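Local coordinates for uncharacterized protein YhfS (Escherichia coli, PDB 4J8L), which is a pyridoxal-5'-phosphate-dependent protein of unknown function, with its cofactor covalently attached to a lysine and a fold related to the aminotransferases, at residues Gln57-Ala60 with Asp61-Ala65; Pro102-Arg105 with Val106-Gln110. One frame throughout, in Å; residues are numbered along the deposited sequence.

Contact 1 (Gln57-Ala60 with Asp61-Ala65); sequences QVLA and DAFHA
With its CG opposite the carbonyl carbon and beside the backbone N (chi1 -65°), Phe-63 swings its ring back along the helix toward Leu-59, whose own chi1 of -67° and extended chi2 carry CD2 to 4.5 Å from Phe-63 CE2. That apolar touch is loose; nearer to the ring is the carbonyl of Leu-59, with Phe-63 CD2 3.4 Å from Leu-59 O, an oblique approach. The same oxygen accepts a hydrogen bond from Phe-63 N at 3.0 Å, somewhat bent (150° at the hydrogen). The two preceding rungs are straighter: Ala-62 N reaches Val-58 O at 2.8 Å, and Asp-61 N reaches Gln-57 O. Phe-63 is the first residue to leave helical geometry, and His-64 follows with a positive phi, which turns Ala-65 N back onto Ala-60 O at 2.8 Å, while His-64 N bonds to Asp-61 O at 3.1 Å. Ala-65 CB comes to rest 3.8 Å from Ala-60 O. Beyond the two segments, the Asp-61 carboxylate is held by a salt bridge to Arg-27 and a hydrogen bond from Ser-24, and His-64 ND1 bonds to Glu-184. Leu-59 and Phe-63 both pack on Leu-239 of helix 229-261, and Phe-63 also meets Val-207 of strand 203-208. The pair of backbone bonds around the positive-phi C-prime residue His-64 is the Schellman motif, closing the C-terminal end of helix 50-62.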
loop_
_atom_site.group_PDB
_atom_site.type_symbol
_atom_site.label_atom_id
_atom_site.label_comp_id
_atom_site.label_asym_id
_atom_site.label_seq_id
_atom_site.Cartn_x
_atom_site.Cartn_y
_atom_site.Cartn_z
ATOM N N GLN A 57 -13.127 13.008 8.257
ATOM C CA GLN A 57 -12.543 14.328 8.469
ATOM C C GLN A 57 -11.141 14.213 9.060
ATOM O O GLN A 57 -10.233 14.951 8.676
ATOM C CB GLN A 57 -13.443 15.194 9.366
ATOM C CG GLN A 57 -14.732 15.631 8.662
ATOM C CD GLN A 57 -15.719 16.271 9.607
ATOM O OE1 GLN A 57 -15.443 16.425 10.795
ATOM N NE2 GLN A 57 -16.881 16.652 9.085
ATOM N N VAL A 58 -10.970 13.297 10.011
ATOM C CA VAL A 58 -9.659 13.099 10.619
ATOM C C VAL A 58 -8.655 12.600 9.582
ATOM O O VAL A 58 -7.523 13.086 9.513
ATOM C CB VAL A 58 -9.725 12.094 11.788
ATOM C CG1 VAL A 58 -8.330 11.705 12.232
ATOM C CG2 VAL A 58 -10.490 12.699 12.953
ATOM N N LEU A 59 -9.071 11.625 8.783
ATOM C CA LEU A 59 -8.191 11.100 7.737
ATOM C C LEU A 59 -7.770 12.208 6.768
ATOM O O LEU A 59 -6.594 12.322 6.420
ATOM C CB LEU A 59 -8.868 9.973 6.960
ATOM C CG LEU A 59 -9.139 8.700 7.752
ATOM C CD1 LEU A 59 -9.698 7.622 6.834
ATOM C CD2 LEU A 59 -7.870 8.235 8.414
ATOM N N ALA A 60 -8.724 13.028 6.336
ATOM C CA ALA A 60 -8.403 14.111 5.409
ATOM C C ALA A 60 -7.386 15.058 6.028
ATOM O O ALA A 60 -6.393 15.434 5.399
ATOM C CB ALA A 60 -9.660 14.878 5.017
ATOM N N ASP A 61 -7.642 15.437 7.275
ATOM C CA ASP A 61 -6.770 16.349 7.983
ATOM C C ASP A 61 -5.363 15.754 8.141
ATOM O O ASP A 61 -4.370 16.415 7.858
ATOM C CB ASP A 61 -7.394 16.685 9.343
ATOM C CG ASP A 61 -6.619 17.735 10.099
ATOM O OD1 ASP A 61 -6.640 17.702 11.348
ATOM O OD2 ASP A 61 -5.999 18.600 9.445
ATOM N N ALA A 62 -5.288 14.497 8.570
ATOM C CA ALA A 62 -4.008 13.844 8.847
ATOM C C ALA A 62 -3.158 13.689 7.592
ATOM O O ALA A 62 -1.931 13.749 7.656
ATOM C CB ALA A 62 -4.238 12.491 9.499
ATOM N N PHE A 63 -3.815 13.508 6.450
ATOM C CA PHE A 63 -3.093 13.371 5.185
ATOM C C PHE A 63 -3.141 14.628 4.315
ATOM O O PHE A 63 -2.971 14.557 3.099
ATOM C CB PHE A 63 -3.564 12.127 4.417
ATOM C CG PHE A 63 -3.244 10.830 5.119
ATOM C CD1 PHE A 63 -1.934 10.384 5.206
ATOM C CD2 PHE A 63 -4.250 10.046 5.667
ATOM C CE1 PHE A 63 -1.624 9.196 5.843
ATOM C CE2 PHE A 63 -3.948 8.849 6.302
ATOM C CZ PHE A 63 -2.630 8.426 6.395
ATOM N N HIS A 64 -3.366 15.772 4.957
ATOM C CA HIS A 64 -3.225 17.081 4.320
ATOM C C HIS A 64 -4.067 17.203 3.060
ATOM O O HIS A 64 -3.617 17.715 2.033
ATOM C CB HIS A 64 -1.748 17.368 4.054
ATOM C CG HIS A 64 -0.895 17.234 5.275
ATOM N ND1 HIS A 64 -0.196 16.085 5.576
ATOM C CD2 HIS A 64 -0.666 18.090 6.300
ATOM C CE1 HIS A 64 0.445 16.248 6.720
ATOM N NE2 HIS A 64 0.180 17.459 7.176
ATOM N N ALA A 65 -5.301 16.727 3.162
ATOM C CA ALA A 65 -6.225 16.704 2.043
ATOM C C ALA A 65 -7.507 17.435 2.406
ATOM O O ALA A 65 -7.782 17.692 3.579
ATOM C CB ALA A 65 -6.532 15.262 1.643
#

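Contact 2 (Pro102-Arg105 with Val106-Gln110); sequences PTTR and VIIEQ
Arg-105 and Glu-109, one turn apart, run their side chains alongside each other in the same direction, and it is the aliphatic part of the arginine that meets the carboxylate: Glu-109 OE2 lies 3.7 Å from Arg-105 CG. The charged ends stay farther apart, with Arg-105 NE 4.5 Å from Glu-109 OE2, and the guanidinium and carboxylate planes are turned 65° from one another. A bend at chi3 (50°) turns the guanidinium away from Glu-109, back toward the start of the helix, while Glu-109 remains extended beyond CG. On the buried side Thr-104 CG2 touches Ile-108 CD1 at 4.0 Å, the two side chains crossing at a slant. Ile-107 lays CG1 3.3 Å from Thr-103 O. Behind these contacts stands the helical backbone. Ile-108 N gives a straight bond to Thr-104 O (2.9 Å, 167°), Glu-109 N binds Arg-105 O at 2.9 Å, and Ile-107 N and Val-106 N bond to Thr-103 O and Pro-102 O. Farther out, helix 74-86 packs against Thr-104 and Ile-107, both of which touch Ile-79; the hydroxyls of Thr-103 and Thr-76 share a hydrogen bond. One side, with Thr-104, Ile-107 and Ile-108, is buried; Arg-105 and Glu-109 lie on the exposed side. Since these two are not salt-bridged to each other, their attraction is probably weak and screened by solvent, with the backbone ladder supplying the direct hydrogen bonds between the two segments.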
loop_
_atom_site.group_PDB
_atom_site.type_symbol
_atom_site.label_atom_id
_atom_site.label_comp_id
_atom_site.label_asym_id
_atom_site.label_seq_id
_atom_site.Cartn_x
_atom_site.Cartn_y
_atom_site.Cartn_z
ATOM N N PRO A 102 -3.240 -6.462 -10.524
ATOM C CA PRO A 102 -4.263 -7.306 -11.163
ATOM C C PRO A 102 -5.722 -6.855 -11.011
ATOM O O PRO A 102 -6.441 -6.854 -12.020
ATOM C CB PRO A 102 -4.038 -8.671 -10.511
ATOM C CG PRO A 102 -2.561 -8.678 -10.228
ATOM C CD PRO A 102 -2.264 -7.271 -9.768
ATOM N N THR A 103 -6.159 -6.498 -9.807
ATOM C CA THR A 103 -7.538 -6.033 -9.648
ATOM C C THR A 103 -7.744 -4.650 -10.268
ATOM O O THR A 103 -8.869 -4.270 -10.584
ATOM C CB THR A 103 -8.008 -6.024 -8.176
ATOM O OG1 THR A 103 -7.209 -5.108 -7.428
ATOM C CG2 THR A 103 -7.887 -7.428 -7.565
ATOM N N THR A 104 -6.665 -3.890 -10.427
ATOM C CA THR A 104 -6.776 -2.601 -11.125
ATOM C C THR A 104 -7.016 -2.852 -12.610
ATOM O O THR A 104 -7.817 -2.162 -13.246
ATOM C CB THR A 104 -5.523 -1.724 -10.912
ATOM O OG1 THR A 104 -5.380 -1.440 -9.512
ATOM C CG2 THR A 104 -5.630 -0.405 -11.687
ATOM N N ARG A 105 -6.346 -3.861 -13.158
ATOM C CA ARG A 105 -6.582 -4.228 -14.547
ATOM C C ARG A 105 -8.039 -4.665 -14.736
ATOM O O ARG A 105 -8.664 -4.334 -15.744
ATOM C CB ARG A 105 -5.602 -5.311 -15.031
ATOM C CG ARG A 105 -5.754 -5.642 -16.513
ATOM C CD ARG A 105 -4.641 -6.579 -17.005
ATOM N NE ARG A 105 -4.504 -7.737 -16.124
ATOM C CZ ARG A 105 -3.509 -7.915 -15.256
ATOM N NH1 ARG A 105 -2.530 -7.019 -15.154
ATOM N NH2 ARG A 105 -3.488 -9.000 -14.497
ATOM N N VAL A 106 -8.582 -5.384 -13.754
ATOM C CA VAL A 106 -9.976 -5.817 -13.822
ATOM C C VAL A 106 -10.903 -4.595 -13.889
ATOM O O VAL A 106 -11.829 -4.548 -14.697
ATOM C CB VAL A 106 -10.348 -6.712 -12.620
ATOM C CG1 VAL A 106 -11.858 -6.924 -12.551
ATOM C CG2 VAL A 106 -9.608 -8.048 -12.700
ATOM N N ILE A 107 -10.625 -3.599 -13.052
ATOM C CA ILE A 107 -11.402 -2.355 -13.036
ATOM C C ILE A 107 -11.323 -1.644 -14.391
ATOM O O ILE A 107 -12.338 -1.206 -14.942
ATOM C CB ILE A 107 -10.905 -1.413 -11.931
ATOM C CG1 ILE A 107 -11.252 -1.994 -10.557
ATOM C CG2 ILE A 107 -11.530 -0.027 -12.092
ATOM C CD1 ILE A 107 -10.529 -1.337 -9.401
ATOM N N ILE A 108 -10.108 -1.555 -14.926
ATOM C CA ILE A 108 -9.868 -0.971 -16.249
ATOM C C ILE A 108 -10.683 -1.675 -17.332
ATOM O O ILE A 108 -11.306 -1.032 -18.182
ATOM C CB ILE A 108 -8.360 -1.030 -16.591
ATOM C CG1 ILE A 108 -7.607 0.028 -15.778
ATOM C CG2 ILE A 108 -8.122 -0.858 -18.097
ATOM C CD1 ILE A 108 -6.123 -0.213 -15.670
ATOM N N GLU A 109 -10.690 -2.998 -17.281
ATOM C CA GLU A 109 -11.448 -3.788 -18.236
ATOM C C GLU A 109 -12.950 -3.594 -18.069
ATOM O O GLU A 109 -13.679 -3.468 -19.057
ATOM C CB GLU A 109 -11.078 -5.263 -18.103
ATOM C CG GLU A 109 -9.662 -5.568 -18.556
ATOM C CD GLU A 109 -9.218 -6.973 -18.198
ATOM O OE1 GLU A 109 -9.906 -7.630 -17.385
ATOM O OE2 GLU A 109 -8.176 -7.415 -18.727
ATOM N N GLN A 110 -13.411 -3.555 -16.823
ATOM C CA GLN A 110 -14.834 -3.406 -16.545
ATOM C C GLN A 110 -15.355 -2.002 -16.907
ATOM O O GLN A 110 -16.552 -1.824 -17.138
ATOM C CB GLN A 110 -15.150 -3.794 -15.084
ATOM C CG GLN A 110 -15.001 -5.310 -14.817
ATOM C CD GLN A 110 -15.153 -5.722 -13.343
ATOM O OE1 GLN A 110 -15.282 -4.884 -12.454
ATOM N NE2 GLN A 110 -15.123 -7.030 -13.090
#

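In the fold
Contact 1 comes first along the chain, at the end of helix 50-62, and contact 2 follows on helix 102-111; their centres are 28 Å apart and their nearest atoms about 19 Å, without touching. Each centre lies about 17 Å from the centre of the chain, and both belong to the part of the chain related to class I and II aminotransferases. The mixed seven-stranded beta-sheet relates them. Contact 1 leads into its outermost strand 67-72 and packs on neighbouring strand 203-208, whereas helix 102-111 connects strands 92-96 and 114-118 at the other end as a beta-alpha-beta unit. They are therefore separate local elements of the cofactor-carrying part of the protein, consistent with the PLP-dependent aminotransferase fold.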